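Local coordinates for protein CDP-glucose-4,6-dehydratase (Yersinia pseudotuberculosis, PDB 1RKX) that catalyses the dehydration of CDP-D-glucose to a 4-dehydro-6-deoxy sugar nucleotide, using NAD bound to a Rossmann-type domain of the short-chain dehydrogenase/reductase (SDR) superfamily, at residues Val127-Ser132 against Val188-Ala193; Ile83-Ala88 against Gly241-Ala246; Lys37-Thr42 against Asn70-Ser75. All blocks are in the same frame, centred on the assembly; numbering follows the deposited sequence.

Contact 1. Residues Val127-Ser132 against Val188-Ala193; sequences VVNITS and VATVRA. With NAD (nicotinamide-adenine-dinucleotide), chain G.
Two parallel strands fall out of step just where they reach the nicotinamide: after the bond from Thr131 N to Val191 O (3.1 Å), Ser132 lies nearest Arg192, where an unbroken register would give Ala193. The break sits at Thr131, whose backbone turns sharply (phi -105°, psi -101°) and leaves Ser132 N buried without a partner. Up to that point the ladder is regular: Ala189 N, Asn129 N and Val191 N bond in turn to Val127 O, Ala189 O and Asn129 O.

The side chains alternate between two faces. On one, Val191 crosses Val128 nearly at right angles, with 3.7 Å between Val191 CG1 and Val128 CG1. Val191 CG2, placed between the backbone N and the carbonyl carbon (chi1 -68° for CG1), presses to 3.5 Å from Ile130 CG1, and Tyr242 of helix 236-251 lies against both residues. On the other face Val127 and Val188 run side by side, as do Asn129 and Thr190, beneath helix 156-175. Glu165 of that helix is hydrogen-bonded to Thr131 OG1 and Thr190 OG1 and forms a salt bridge with Arg192 NE, while Arg192 NH1 goes to Tyr136 OH; Arg192 CG runs alongside Thr131 OG1 at 3.5 Å.

At the carboxyl ends, Ser132 OG and Ala193 O approach NAD C5N to 3.3 and 3.2 Å. Ser132 OG is also hydrogen-bonded to Tyr157, and Lys161 NZ to Thr131 O. With the Tyr-x-x-x-Lys spacing of those two residues, this is consistent with the Ser/Thr-Tyr-Lys triad of SDR enzymes, held beside the nicotinamide ring by the strand ends.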
loop_
_atom_site.group_PDB
_atom_site.type_symbol
_atom_site.label_atom_id
_atom_site.label_comp_id
_atom_site.label_asym_id
_atom_site.label_seq_id
_atom_site.Cartn_x
_atom_site.Cartn_y
_atom_site.Cartn_z
ATOM N N VAL C 127 19.749 11.629 -19.311
ATOM C CA VAL C 127 18.462 12.024 -19.859
ATOM C C VAL C 127 17.549 12.404 -18.697
ATOM O O VAL C 127 17.333 11.614 -17.771
ATOM C CB VAL C 127 17.798 10.874 -20.655
ATOM C CG1 VAL C 127 16.450 11.344 -21.232
ATOM C CG2 VAL C 127 18.719 10.409 -21.773
ATOM N N VAL C 128 17.030 13.623 -18.742
ATOM C CA VAL C 128 16.134 14.102 -17.710
ATOM C C VAL C 128 14.805 14.414 -18.378
ATOM O O VAL C 128 14.669 15.398 -19.106
ATOM C CB VAL C 128 16.680 15.366 -17.026
ATOM C CG1 VAL C 128 15.636 15.925 -16.062
ATOM C CG2 VAL C 128 17.957 15.027 -16.267
ATOM N N ASN C 129 13.830 13.551 -18.132
ATOM C CA ASN C 129 12.516 13.714 -18.718
ATOM C C ASN C 129 11.557 14.399 -17.753
ATOM O O ASN C 129 11.217 13.853 -16.707
ATOM C CB ASN C 129 11.969 12.346 -19.135
ATOM C CG ASN C 129 10.532 12.415 -19.585
ATOM O OD1 ASN C 129 10.065 13.460 -20.036
ATOM N ND2 ASN C 129 9.820 11.295 -19.480
ATOM N N ILE C 130 11.131 15.600 -18.117
ATOM C CA ILE C 130 10.201 16.370 -17.308
ATOM C C ILE C 130 8.780 15.867 -17.547
ATOM O O ILE C 130 8.253 15.943 -18.664
ATOM C CB ILE C 130 10.245 17.880 -17.659
ATOM C CG1 ILE C 130 11.516 18.518 -17.098
ATOM C CG2 ILE C 130 9.025 18.593 -17.085
ATOM C CD1 ILE C 130 12.795 17.984 -17.702
ATOM N N THR C 131 8.164 15.340 -16.499
ATOM C CA THR C 131 6.796 14.860 -16.623
ATOM C C THR C 131 5.902 15.885 -15.933
ATOM O O THR C 131 5.639 16.949 -16.503
ATOM C CB THR C 131 6.647 13.440 -16.011
ATOM O OG1 THR C 131 7.045 13.445 -14.637
ATOM C CG2 THR C 131 7.515 12.455 -16.783
ATOM N N SER C 132 5.462 15.609 -14.708
ATOM C CA SER C 132 4.607 16.562 -14.004
ATOM C C SER C 132 4.314 16.108 -12.589
ATOM O O SER C 132 4.427 14.931 -12.284
ATOM C CB SER C 132 3.276 16.729 -14.746
ATOM O OG SER C 132 2.394 17.582 -14.028
ATOM N N VAL C 188 18.937 7.355 -17.356
ATOM C CA VAL C 188 17.648 8.003 -17.602
ATOM C C VAL C 188 16.790 8.217 -16.355
ATOM O O VAL C 188 16.555 7.288 -15.584
ATOM C CB VAL C 188 16.828 7.176 -18.611
ATOM C CG1 VAL C 188 15.538 7.918 -18.977
ATOM C CG2 VAL C 188 17.665 6.898 -19.854
ATOM N N ALA C 189 16.306 9.443 -16.176
ATOM C CA ALA C 189 15.478 9.769 -15.022
ATOM C C ALA C 189 14.280 10.638 -15.394
ATOM O O ALA C 189 14.234 11.229 -16.473
ATOM C CB ALA C 189 16.319 10.493 -13.973
ATOM N N THR C 190 13.298 10.692 -14.500
ATOM C CA THR C 190 12.141 11.550 -14.706
ATOM C C THR C 190 12.111 12.519 -13.533
ATOM O O THR C 190 12.571 12.190 -12.435
ATOM C CB THR C 190 10.800 10.768 -14.762
ATOM O OG1 THR C 190 10.661 9.943 -13.598
ATOM C CG2 THR C 190 10.736 9.911 -16.022
ATOM N N VAL C 191 11.597 13.720 -13.769
ATOM C CA VAL C 191 11.504 14.721 -12.718
ATOM C C VAL C 191 10.065 15.216 -12.638
ATOM O O VAL C 191 9.425 15.504 -13.650
ATOM C CB VAL C 191 12.490 15.899 -12.956
ATOM C CG1 VAL C 191 13.919 15.399 -12.800
ATOM C CG2 VAL C 191 12.291 16.506 -14.335
ATOM N N ARG C 192 9.564 15.305 -11.417
ATOM C CA ARG C 192 8.188 15.700 -11.171
ATOM C C ARG C 192 8.110 16.977 -10.346
ATOM O O ARG C 192 8.603 17.027 -9.218
ATOM C CB ARG C 192 7.483 14.545 -10.451
ATOM C CG ARG C 192 7.686 13.205 -11.165
ATOM C CD ARG C 192 7.488 11.999 -10.250
ATOM N NE ARG C 192 7.813 10.745 -10.933
ATOM C CZ ARG C 192 7.862 9.559 -10.343
ATOM N NH1 ARG C 192 7.615 9.448 -9.047
ATOM N NH2 ARG C 192 8.147 8.476 -11.053
ATOM N N ALA C 193 7.479 18.001 -10.911
ATOM C CA ALA C 193 7.338 19.285 -10.236
ATOM C C ALA C 193 6.159 20.051 -10.821
ATOM O O ALA C 193 5.747 19.796 -11.952
ATOM C CB ALA C 193 8.621 20.099 -10.401
HETATM P PA NAD G . 5.187 26.086 -22.017
HETATM O O1A NAD G . 3.904 25.965 -22.743
HETATM O O2A NAD G . 5.695 27.460 -21.764
HETATM O O5B NAD G . 6.345 25.267 -22.774
HETATM C C5B NAD G . 5.988 24.075 -23.515
HETATM C C4B NAD G . 7.024 23.776 -24.600
HETATM O O4B NAD G . 6.485 22.591 -25.228
HETATM C C3B NAD G . 7.073 24.840 -25.686
HETATM O O3B NAD G . 8.461 25.167 -25.896
HETATM C C2B NAD G . 6.403 24.151 -26.860
HETATM O O2B NAD G . 6.827 24.666 -28.153
HETATM C C1B NAD G . 6.747 22.707 -26.601
HETATM N N9A NAD G . 5.883 21.788 -27.325
HETATM C C8A NAD G . 4.561 21.515 -27.092
HETATM N N7A NAD G . 4.044 20.631 -27.941
HETATM C C5A NAD G . 5.099 20.317 -28.775
HETATM C C6A NAD G . 5.191 19.443 -29.881
HETATM N N6A NAD G . 4.220 18.701 -30.371
HETATM N N1A NAD G . 6.403 19.351 -30.514
HETATM C C2A NAD G . 7.437 20.113 -30.029
HETATM N N3A NAD G . 7.467 20.953 -29.017
HETATM C C4A NAD G . 6.248 21.017 -28.415
HETATM O O3 NAD G . 5.063 25.297 -20.676
HETATM P PN NAD G . 6.123 25.094 -19.446
HETATM O O1N NAD G . 5.469 25.725 -18.297
HETATM O O2N NAD G . 7.405 25.739 -19.825
HETATM O O5D NAD G . 6.153 23.522 -19.267
HETATM C C5D NAD G . 7.406 22.865 -19.487
HETATM C C4D NAD G . 7.273 21.384 -19.192
HETATM O O4D NAD G . 7.005 21.312 -17.752
HETATM C C3D NAD G . 6.125 20.604 -19.833
HETATM O O3D NAD G . 6.545 19.234 -19.987
HETATM C C2D NAD G . 5.028 20.728 -18.784
HETATM O O2D NAD G . 4.050 19.689 -18.952
HETATM C C1D NAD G . 5.827 20.576 -17.516
HETATM N N1N NAD G . 5.118 21.091 -16.351
HETATM C C2N NAD G . 4.994 22.466 -16.084
HETATM C C3N NAD G . 4.334 22.953 -14.833
HETATM C C7N NAD G . 4.295 24.408 -14.602
HETATM O O7N NAD G . 3.765 24.791 -13.548
HETATM N N7N NAD G . 4.800 25.314 -15.466
HETATM C C4N NAD G . 3.664 21.944 -13.927
HETATM C C5N NAD G . 3.868 20.532 -14.373
HETATM C C6N NAD G . 4.522 20.155 -15.451
#

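Contact 2. Residues Ile83-Ala88 against Gly241-Ala246; sequences IVFHMA and GYLLLA. With NAD (nicotinamide-adenine-dinucleotide), chain G.
Tyr242 meets Phe85 with its backbone as much as with its side chain: Tyr242 O lies in the plane of the Phe85 ring, at its edge, 3.7 Å from Phe85 CE2. The same oxygen accepts the helical bond from Ala246 N, and Tyr242 CB adds an apolar touch at 4.0 Å from Phe85 CE2. The tyrosine ring runs on past the phenylalanine towards Ile130 and Ala193, and its hydroxyl is hydrogen-bonded to NZ of Lys21, an NAD-binding residue. Leu243 starts off to one side of the strand, but its tip comes back, CD2 reaching 4.2 Å from Phe85 CZ. Its side chain also touches Leu25 and Trp28 of helix 20-31 and Trp7 of helix 4-7.

Here helix 236-251 packs on one face of the central parallel sheet of the Rossmann fold, where strand 83-86 lies between strands 11-15 and 126-130. The local helix axis runs 10.4 Å from the strand axis and roughly against it, at 148°. Just beyond the strand, Met87 O accepts a hydrogen bond from the NAD ribose hydroxyl O3D (3.0 Å), and Ala88 CB reaches 3.5 Å from adenine N3A.

One turn after Tyr242, Ala246 turns its methyl to the strand: Ala246 CB stands 3.5 Å from Phe85 CZ, approaching the ring obliquely. Phe85 CG is anti to the carbonyl carbon (chi1 -73°), which sends the ring to the helix, where Phe85 CE2 and CZ meet Tyr242 O and this methyl. Ala246 CB also touches Ile83 CG2, and Trp7 borders both residues.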
loop_
_atom_site.group_PDB
_atom_site.type_symbol
_atom_site.label_atom_id
_atom_site.label_comp_id
_atom_site.label_asym_id
_atom_site.label_seq_id
_atom_site.Cartn_x
_atom_site.Cartn_y
_atom_site.Cartn_z
ATOM N N ILE C 83 23.850 15.190 -22.996
ATOM C CA ILE C 83 22.807 15.404 -22.004
ATOM C C ILE C 83 21.533 15.890 -22.683
ATOM O O ILE C 83 21.570 16.769 -23.551
ATOM C CB ILE C 83 23.247 16.452 -20.958
ATOM C CG1 ILE C 83 24.538 15.995 -20.272
ATOM C CG2 ILE C 83 22.147 16.644 -19.913
ATOM C CD1 ILE C 83 25.139 17.031 -19.330
ATOM N N VAL C 84 20.403 15.321 -22.273
ATOM C CA VAL C 84 19.121 15.693 -22.844
ATOM C C VAL C 84 18.085 16.037 -21.776
ATOM O O VAL C 84 17.932 15.314 -20.795
ATOM C CB VAL C 84 18.533 14.549 -23.698
ATOM C CG1 VAL C 84 17.147 14.951 -24.208
ATOM C CG2 VAL C 84 19.463 14.224 -24.861
ATOM N N PHE C 85 17.390 17.151 -21.976
ATOM C CA PHE C 85 16.315 17.575 -21.084
ATOM C C PHE C 85 15.062 17.605 -21.950
ATOM O O PHE C 85 14.972 18.399 -22.895
ATOM C CB PHE C 85 16.560 18.978 -20.523
ATOM C CG PHE C 85 17.645 19.044 -19.486
ATOM C CD1 PHE C 85 18.948 19.380 -19.845
ATOM C CD2 PHE C 85 17.360 18.794 -18.144
ATOM C CE1 PHE C 85 19.957 19.470 -18.877
ATOM C CE2 PHE C 85 18.358 18.880 -17.165
ATOM C CZ PHE C 85 19.661 19.221 -17.534
ATOM N N HIS C 86 14.102 16.735 -21.647
ATOM C CA HIS C 86 12.867 16.686 -22.417
ATOM C C HIS C 86 11.775 17.468 -21.702
ATOM O O HIS C 86 11.196 16.989 -20.726
ATOM C CB HIS C 86 12.441 15.226 -22.628
ATOM C CG HIS C 86 11.137 15.065 -23.355
ATOM N ND1 HIS C 86 10.841 15.744 -24.517
ATOM C CD2 HIS C 86 10.058 14.291 -23.086
ATOM C CE1 HIS C 86 9.634 15.399 -24.931
ATOM N NE2 HIS C 86 9.137 14.517 -24.081
ATOM N N MET C 87 11.503 18.679 -22.185
ATOM C CA MET C 87 10.477 19.512 -21.582
ATOM C C MET C 87 9.305 19.829 -22.496
ATOM O O MET C 87 8.327 20.431 -22.060
ATOM C CB MET C 87 11.086 20.813 -21.058
ATOM C CG MET C 87 11.939 20.608 -19.821
ATOM S SD MET C 87 12.170 22.109 -18.859
ATOM C CE MET C 87 13.530 22.809 -19.708
ATOM N N ALA C 88 9.396 19.429 -23.760
ATOM C CA ALA C 88 8.318 19.690 -24.704
ATOM C C ALA C 88 7.102 18.829 -24.369
ATOM O O ALA C 88 7.219 17.621 -24.143
ATOM C CB ALA C 88 8.779 19.409 -26.134
ATOM N N GLY C 241 17.214 21.715 -9.451
ATOM C CA GLY C 241 17.184 20.293 -9.154
ATOM C C GLY C 241 17.455 19.467 -10.399
ATOM O O GLY C 241 18.169 18.469 -10.342
ATOM N N TYR C 242 16.882 19.881 -11.529
ATOM C CA TYR C 242 17.083 19.177 -12.801
ATOM C C TYR C 242 18.568 19.187 -13.177
ATOM O O TYR C 242 19.110 18.184 -13.629
ATOM C CB TYR C 242 16.300 19.853 -13.934
ATOM C CG TYR C 242 14.792 19.914 -13.767
ATOM C CD1 TYR C 242 14.008 20.608 -14.690
ATOM C CD2 TYR C 242 14.154 19.307 -12.684
ATOM C CE1 TYR C 242 12.626 20.699 -14.541
ATOM C CE2 TYR C 242 12.762 19.398 -12.523
ATOM C CZ TYR C 242 12.010 20.094 -13.451
ATOM O OH TYR C 242 10.647 20.209 -13.285
ATOM N N LEU C 243 19.212 20.337 -12.998
ATOM C CA LEU C 243 20.632 20.482 -13.330
ATOM C C LEU C 243 21.490 19.617 -12.418
ATOM O O LEU C 243 22.400 18.929 -12.879
ATOM C CB LEU C 243 21.059 21.950 -13.220
ATOM C CG LEU C 243 20.459 22.925 -14.242
ATOM C CD1 LEU C 243 20.712 24.362 -13.800
ATOM C CD2 LEU C 243 21.058 22.668 -15.620
ATOM N N LEU C 244 21.192 19.648 -11.121
ATOM C CA LEU C 244 21.930 18.851 -10.147
ATOM C C LEU C 244 21.806 17.372 -10.486
ATOM O O LEU C 244 22.787 16.627 -10.448
ATOM C CB LEU C 244 21.380 19.109 -8.741
ATOM C CG LEU C 244 22.021 18.328 -7.597
ATOM C CD1 LEU C 244 23.505 18.689 -7.495
ATOM C CD2 LEU C 244 21.299 18.659 -6.295
ATOM N N LEU C 245 20.592 16.943 -10.814
ATOM C CA LEU C 245 20.350 15.552 -11.171
ATOM C C LEU C 245 21.108 15.171 -12.440
ATOM O O LEU C 245 21.697 14.095 -12.514
ATOM C CB LEU C 245 18.851 15.309 -11.386
ATOM C CG LEU C 245 18.451 13.916 -11.885
ATOM C CD1 LEU C 245 18.873 12.857 -10.882
ATOM C CD2 LEU C 245 16.941 13.874 -12.111
ATOM N N ALA C 246 21.082 16.052 -13.438
ATOM C CA ALA C 246 21.769 15.789 -14.698
ATOM C C ALA C 246 23.251 15.538 -14.455
ATOM O O ALA C 246 23.840 14.615 -15.022
ATOM C CB ALA C 246 21.595 16.967 -15.646
HETATM P PA NAD G . 5.187 26.086 -22.017
HETATM O O1A NAD G . 3.904 25.965 -22.743
HETATM O O2A NAD G . 5.695 27.460 -21.764
HETATM O O5B NAD G . 6.345 25.267 -22.774
HETATM C C5B NAD G . 5.988 24.075 -23.515
HETATM C C4B NAD G . 7.024 23.776 -24.600
HETATM O O4B NAD G . 6.485 22.591 -25.228
HETATM C C3B NAD G . 7.073 24.840 -25.686
HETATM O O3B NAD G . 8.461 25.167 -25.896
HETATM C C2B NAD G . 6.403 24.151 -26.860
HETATM O O2B NAD G . 6.827 24.666 -28.153
HETATM C C1B NAD G . 6.747 22.707 -26.601
HETATM N N9A NAD G . 5.883 21.788 -27.325
HETATM C C8A NAD G . 4.561 21.515 -27.092
HETATM N N7A NAD G . 4.044 20.631 -27.941
HETATM C C5A NAD G . 5.099 20.317 -28.775
HETATM C C6A NAD G . 5.191 19.443 -29.881
HETATM N N6A NAD G . 4.220 18.701 -30.371
HETATM N N1A NAD G . 6.403 19.351 -30.514
HETATM C C2A NAD G . 7.437 20.113 -30.029
HETATM N N3A NAD G . 7.467 20.953 -29.017
HETATM C C4A NAD G . 6.248 21.017 -28.415
HETATM O O3 NAD G . 5.063 25.297 -20.676
HETATM P PN NAD G . 6.123 25.094 -19.446
HETATM O O1N NAD G . 5.469 25.725 -18.297
HETATM O O2N NAD G . 7.405 25.739 -19.825
HETATM O O5D NAD G . 6.153 23.522 -19.267
HETATM C C5D NAD G . 7.406 22.865 -19.487
HETATM C C4D NAD G . 7.273 21.384 -19.192
HETATM O O4D NAD G . 7.005 21.312 -17.752
HETATM C C3D NAD G . 6.125 20.604 -19.833
HETATM O O3D NAD G . 6.545 19.234 -19.987
HETATM C C2D NAD G . 5.028 20.728 -18.784
HETATM O O2D NAD G . 4.050 19.689 -18.952
HETATM C C1D NAD G . 5.827 20.576 -17.516
HETATM N N1N NAD G . 5.118 21.091 -16.351
HETATM C C2N NAD G . 4.994 22.466 -16.084
HETATM C C3N NAD G . 4.334 22.953 -14.833
HETATM C C7N NAD G . 4.295 24.408 -14.602
HETATM O O7N NAD G . 3.765 24.791 -13.548
HETATM N N7N NAD G . 4.800 25.314 -15.466
HETATM C C4N NAD G . 3.664 21.944 -13.927
HETATM C C5N NAD G . 3.868 20.532 -14.373
HETATM C C6N NAD G . 4.522 20.155 -15.451
#

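Contact 3. Residues Lys37-Thr42 against Asn70-Ser75; sequences KGYSLT and NKLLES. With NAD (nicotinamide-adenine-dinucleotide), chain G.
Lys37 and Tyr39 both lean on Ser75, and there the packing is tightest. Lys37 is extended from end to end and brings NZ 2.7 Å from Ser75 O, in the carbonyl plane on a lone pair (C=O...N angle 123°); a weak second bond goes to Ser75 OG. Glu78 forms a salt bridge with the same ammonium, and Glu62 takes a hydrogen bond from Ser75 OG. Tyr39 CG is anti to the backbone N (chi1 -175°), which extends the ring towards the helix. Leu72 CD1 lies over one face of the ring in a CH-pi contact, 4.0 Å from the centroid, while Ser75 CB reaches 3.7 Å from Tyr39 CD1.

Helix 69-79 belongs to the beta-alpha-beta crossover of the Rossmann fold that joins strands 60-63 and 83-86, and it runs nearly antiparallel to strand 35-40.

The margin is slacker. Lys71, partly exposed and with a small share of the contact, draws its aliphatic chain across the Tyr39 hydroxyl, CG 3.4 Å from OH; its amine bonds to Ile63 O, and the hydroxyl to Asp65 O. Leu41, beyond the strand end, leaves the helix altogether: its CD1 lies 3.6 Å from adenine C5A, and its N gives a weak bond to NAD O2B.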
loop_
_atom_site.group_PDB
_atom_site.type_symbol
_atom_site.label_atom_id
_atom_site.label_comp_id
_atom_site.label_asym_id
_atom_site.label_seq_id
_atom_site.Cartn_x
_atom_site.Cartn_y
_atom_site.Cartn_z
ATOM N N LYS C 37 21.309 23.063 -27.850
ATOM C CA LYS C 37 20.465 22.975 -29.039
ATOM C C LYS C 37 19.043 22.736 -28.547
ATOM O O LYS C 37 18.817 21.901 -27.674
ATOM C CB LYS C 37 20.882 21.821 -29.957
ATOM C CG LYS C 37 19.997 21.722 -31.208
ATOM C CD LYS C 37 20.470 20.651 -32.189
ATOM C CE LYS C 37 19.600 20.638 -33.446
ATOM N NZ LYS C 37 19.986 19.561 -34.406
ATOM N N GLY C 38 18.092 23.476 -29.102
ATOM C CA GLY C 38 16.706 23.325 -28.701
ATOM C C GLY C 38 15.830 22.832 -29.844
ATOM O O GLY C 38 16.121 23.082 -31.014
ATOM N N TYR C 39 14.753 22.131 -29.494
ATOM C CA TYR C 39 13.812 21.591 -30.478
ATOM C C TYR C 39 12.415 21.798 -29.901
ATOM O O TYR C 39 12.059 21.167 -28.902
ATOM C CB TYR C 39 14.081 20.098 -30.680
ATOM C CG TYR C 39 13.252 19.433 -31.761
ATOM C CD1 TYR C 39 13.748 19.287 -33.057
ATOM C CD2 TYR C 39 11.982 18.927 -31.480
ATOM C CE1 TYR C 39 13.001 18.646 -34.051
ATOM C CE2 TYR C 39 11.223 18.286 -32.471
ATOM C CZ TYR C 39 11.744 18.149 -33.751
ATOM O OH TYR C 39 11.019 17.508 -34.730
ATOM N N SER C 40 11.640 22.686 -30.518
ATOM C CA SER C 40 10.282 22.994 -30.058
ATOM C C SER C 40 9.445 23.538 -31.201
ATOM O O SER C 40 9.942 23.775 -32.302
ATOM C CB SER C 40 10.300 24.097 -28.984
ATOM O OG SER C 40 11.261 23.877 -27.969
ATOM N N LEU C 41 8.162 23.739 -30.927
ATOM C CA LEU C 41 7.283 24.364 -31.901
ATOM C C LEU C 41 7.535 25.843 -31.612
ATOM O O LEU C 41 8.215 26.174 -30.636
ATOM C CB LEU C 41 5.817 24.050 -31.607
ATOM C CG LEU C 41 5.329 22.612 -31.762
ATOM C CD1 LEU C 41 3.858 22.543 -31.369
ATOM C CD2 LEU C 41 5.518 22.156 -33.205
ATOM N N THR C 42 6.997 26.727 -32.442
ATOM C CA THR C 42 7.163 28.161 -32.229
ATOM C C THR C 42 6.674 28.511 -30.818
ATOM O O THR C 42 5.737 27.886 -30.313
ATOM C CB THR C 42 6.345 28.958 -33.267
ATOM O OG1 THR C 42 6.928 28.777 -34.565
ATOM C CG2 THR C 42 6.320 30.441 -32.926
ATOM N N ASN C 70 11.028 10.996 -37.260
ATOM C CA ASN C 70 12.279 11.078 -37.998
ATOM C C ASN C 70 12.970 12.433 -37.882
ATOM O O ASN C 70 14.195 12.503 -37.761
ATOM C CB ASN C 70 12.065 10.744 -39.473
ATOM C CG ASN C 70 13.359 10.374 -40.166
ATOM O OD1 ASN C 70 13.931 9.313 -39.906
ATOM N ND2 ASN C 70 13.840 11.253 -41.036
ATOM N N LYS C 71 12.192 13.508 -37.927
ATOM C CA LYS C 71 12.771 14.842 -37.817
ATOM C C LYS C 71 13.439 15.020 -36.455
ATOM O O LYS C 71 14.449 15.708 -36.342
ATOM C CB LYS C 71 11.697 15.912 -38.014
ATOM C CG LYS C 71 12.240 17.330 -37.942
ATOM C CD LYS C 71 11.151 18.357 -38.189
ATOM C CE LYS C 71 11.709 19.760 -38.070
ATOM N NZ LYS C 71 10.672 20.793 -38.317
ATOM N N LEU C 72 12.869 14.401 -35.422
ATOM C CA LEU C 72 13.436 14.490 -34.078
ATOM C C LEU C 72 14.713 13.652 -34.004
ATOM O O LEU C 72 15.706 14.069 -33.406
ATOM C CB LEU C 72 12.422 14.003 -33.038
ATOM C CG LEU C 72 12.900 13.947 -31.584
ATOM C CD1 LEU C 72 13.453 15.300 -31.145
ATOM C CD2 LEU C 72 11.731 13.531 -30.694
ATOM N N LEU C 73 14.676 12.467 -34.611
ATOM C CA LEU C 73 15.834 11.577 -34.634
ATOM C C LEU C 73 17.009 12.281 -35.314
ATOM O O LEU C 73 18.136 12.262 -34.811
ATOM C CB LEU C 73 15.488 10.295 -35.395
ATOM C CG LEU C 73 16.619 9.366 -35.852
ATOM C CD1 LEU C 73 17.305 8.733 -34.644
ATOM C CD2 LEU C 73 16.033 8.289 -36.772
ATOM N N GLU C 74 16.736 12.900 -36.459
ATOM C CA GLU C 74 17.767 13.608 -37.211
ATOM C C GLU C 74 18.322 14.799 -36.439
ATOM O O GLU C 74 19.533 15.017 -36.418
ATOM C CB GLU C 74 17.214 14.091 -38.554
ATOM C CG GLU C 74 16.909 12.977 -39.538
ATOM C CD GLU C 74 18.121 12.116 -39.834
ATOM O OE1 GLU C 74 19.169 12.672 -40.227
ATOM O OE2 GLU C 74 18.025 10.881 -39.673
ATOM N N SER C 75 17.434 15.567 -35.814
ATOM C CA SER C 75 17.847 16.736 -35.043
ATOM C C SER C 75 18.803 16.324 -33.926
ATOM O O SER C 75 19.766 17.034 -33.620
ATOM C CB SER C 75 16.622 17.439 -34.449
ATOM O OG SER C 75 16.996 18.587 -33.703
HETATM P PA NAD G . 5.187 26.086 -22.017
HETATM O O1A NAD G . 3.904 25.965 -22.743
HETATM O O2A NAD G . 5.695 27.460 -21.764
HETATM O O5B NAD G . 6.345 25.267 -22.774
HETATM C C5B NAD G . 5.988 24.075 -23.515
HETATM C C4B NAD G . 7.024 23.776 -24.600
HETATM O O4B NAD G . 6.485 22.591 -25.228
HETATM C C3B NAD G . 7.073 24.840 -25.686
HETATM O O3B NAD G . 8.461 25.167 -25.896
HETATM C C2B NAD G . 6.403 24.151 -26.860
HETATM O O2B NAD G . 6.827 24.666 -28.153
HETATM C C1B NAD G . 6.747 22.707 -26.601
HETATM N N9A NAD G . 5.883 21.788 -27.325
HETATM C C8A NAD G . 4.561 21.515 -27.092
HETATM N N7A NAD G . 4.044 20.631 -27.941
HETATM C C5A NAD G . 5.099 20.317 -28.775
HETATM C C6A NAD G . 5.191 19.443 -29.881
HETATM N N6A NAD G . 4.220 18.701 -30.371
HETATM N N1A NAD G . 6.403 19.351 -30.514
HETATM C C2A NAD G . 7.437 20.113 -30.029
HETATM N N3A NAD G . 7.467 20.953 -29.017
HETATM C C4A NAD G . 6.248 21.017 -28.415
HETATM O O3 NAD G . 5.063 25.297 -20.676
HETATM P PN NAD G . 6.123 25.094 -19.446
HETATM O O1N NAD G . 5.469 25.725 -18.297
HETATM O O2N NAD G . 7.405 25.739 -19.825
HETATM O O5D NAD G . 6.153 23.522 -19.267
HETATM C C5D NAD G . 7.406 22.865 -19.487
HETATM C C4D NAD G . 7.273 21.384 -19.192
HETATM O O4D NAD G . 7.005 21.312 -17.752
HETATM C C3D NAD G . 6.125 20.604 -19.833
HETATM O O3D NAD G . 6.545 19.234 -19.987
HETATM C C2D NAD G . 5.028 20.728 -18.784
HETATM O O2D NAD G . 4.050 19.689 -18.952
HETATM C C1D NAD G . 5.827 20.576 -17.516
HETATM N N1N NAD G . 5.118 21.091 -16.351
HETATM C C2N NAD G . 4.994 22.466 -16.084
HETATM C C3N NAD G . 4.334 22.953 -14.833
HETATM C C7N NAD G . 4.295 24.408 -14.602
HETATM O O7N NAD G . 3.765 24.791 -13.548
HETATM N N7N NAD G . 4.800 25.314 -15.466
HETATM C C4N NAD G . 3.664 21.944 -13.927
HETATM C C5N NAD G . 3.868 20.532 -14.373
HETATM C C6N NAD G . 4.522 20.155 -15.451
#

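Overall arrangement
All three contacts involve the same parallel Rossmann sheet and touch one NAD at different places. Contacts 1 and 2 are neighbours, centres about 7 Å apart: strands 83-86 and 126-130 pair through Val128 N to Val84 O (2.8 Å) and His86 N to Val128 O (2.9 Å), and Val191 CG2 meets Tyr242 CE2 at 3.4 Å. Contact 3 stands apart, its centre about 17 Å from that of contact 2 and 19 Å from that of contact 1, although helix 69-79 leads directly into strand 83-86. Along the cofactor, contact 3 meets adenine and its ribose, contact 2 touches both halves, and contact 1 reaches the nicotinamide.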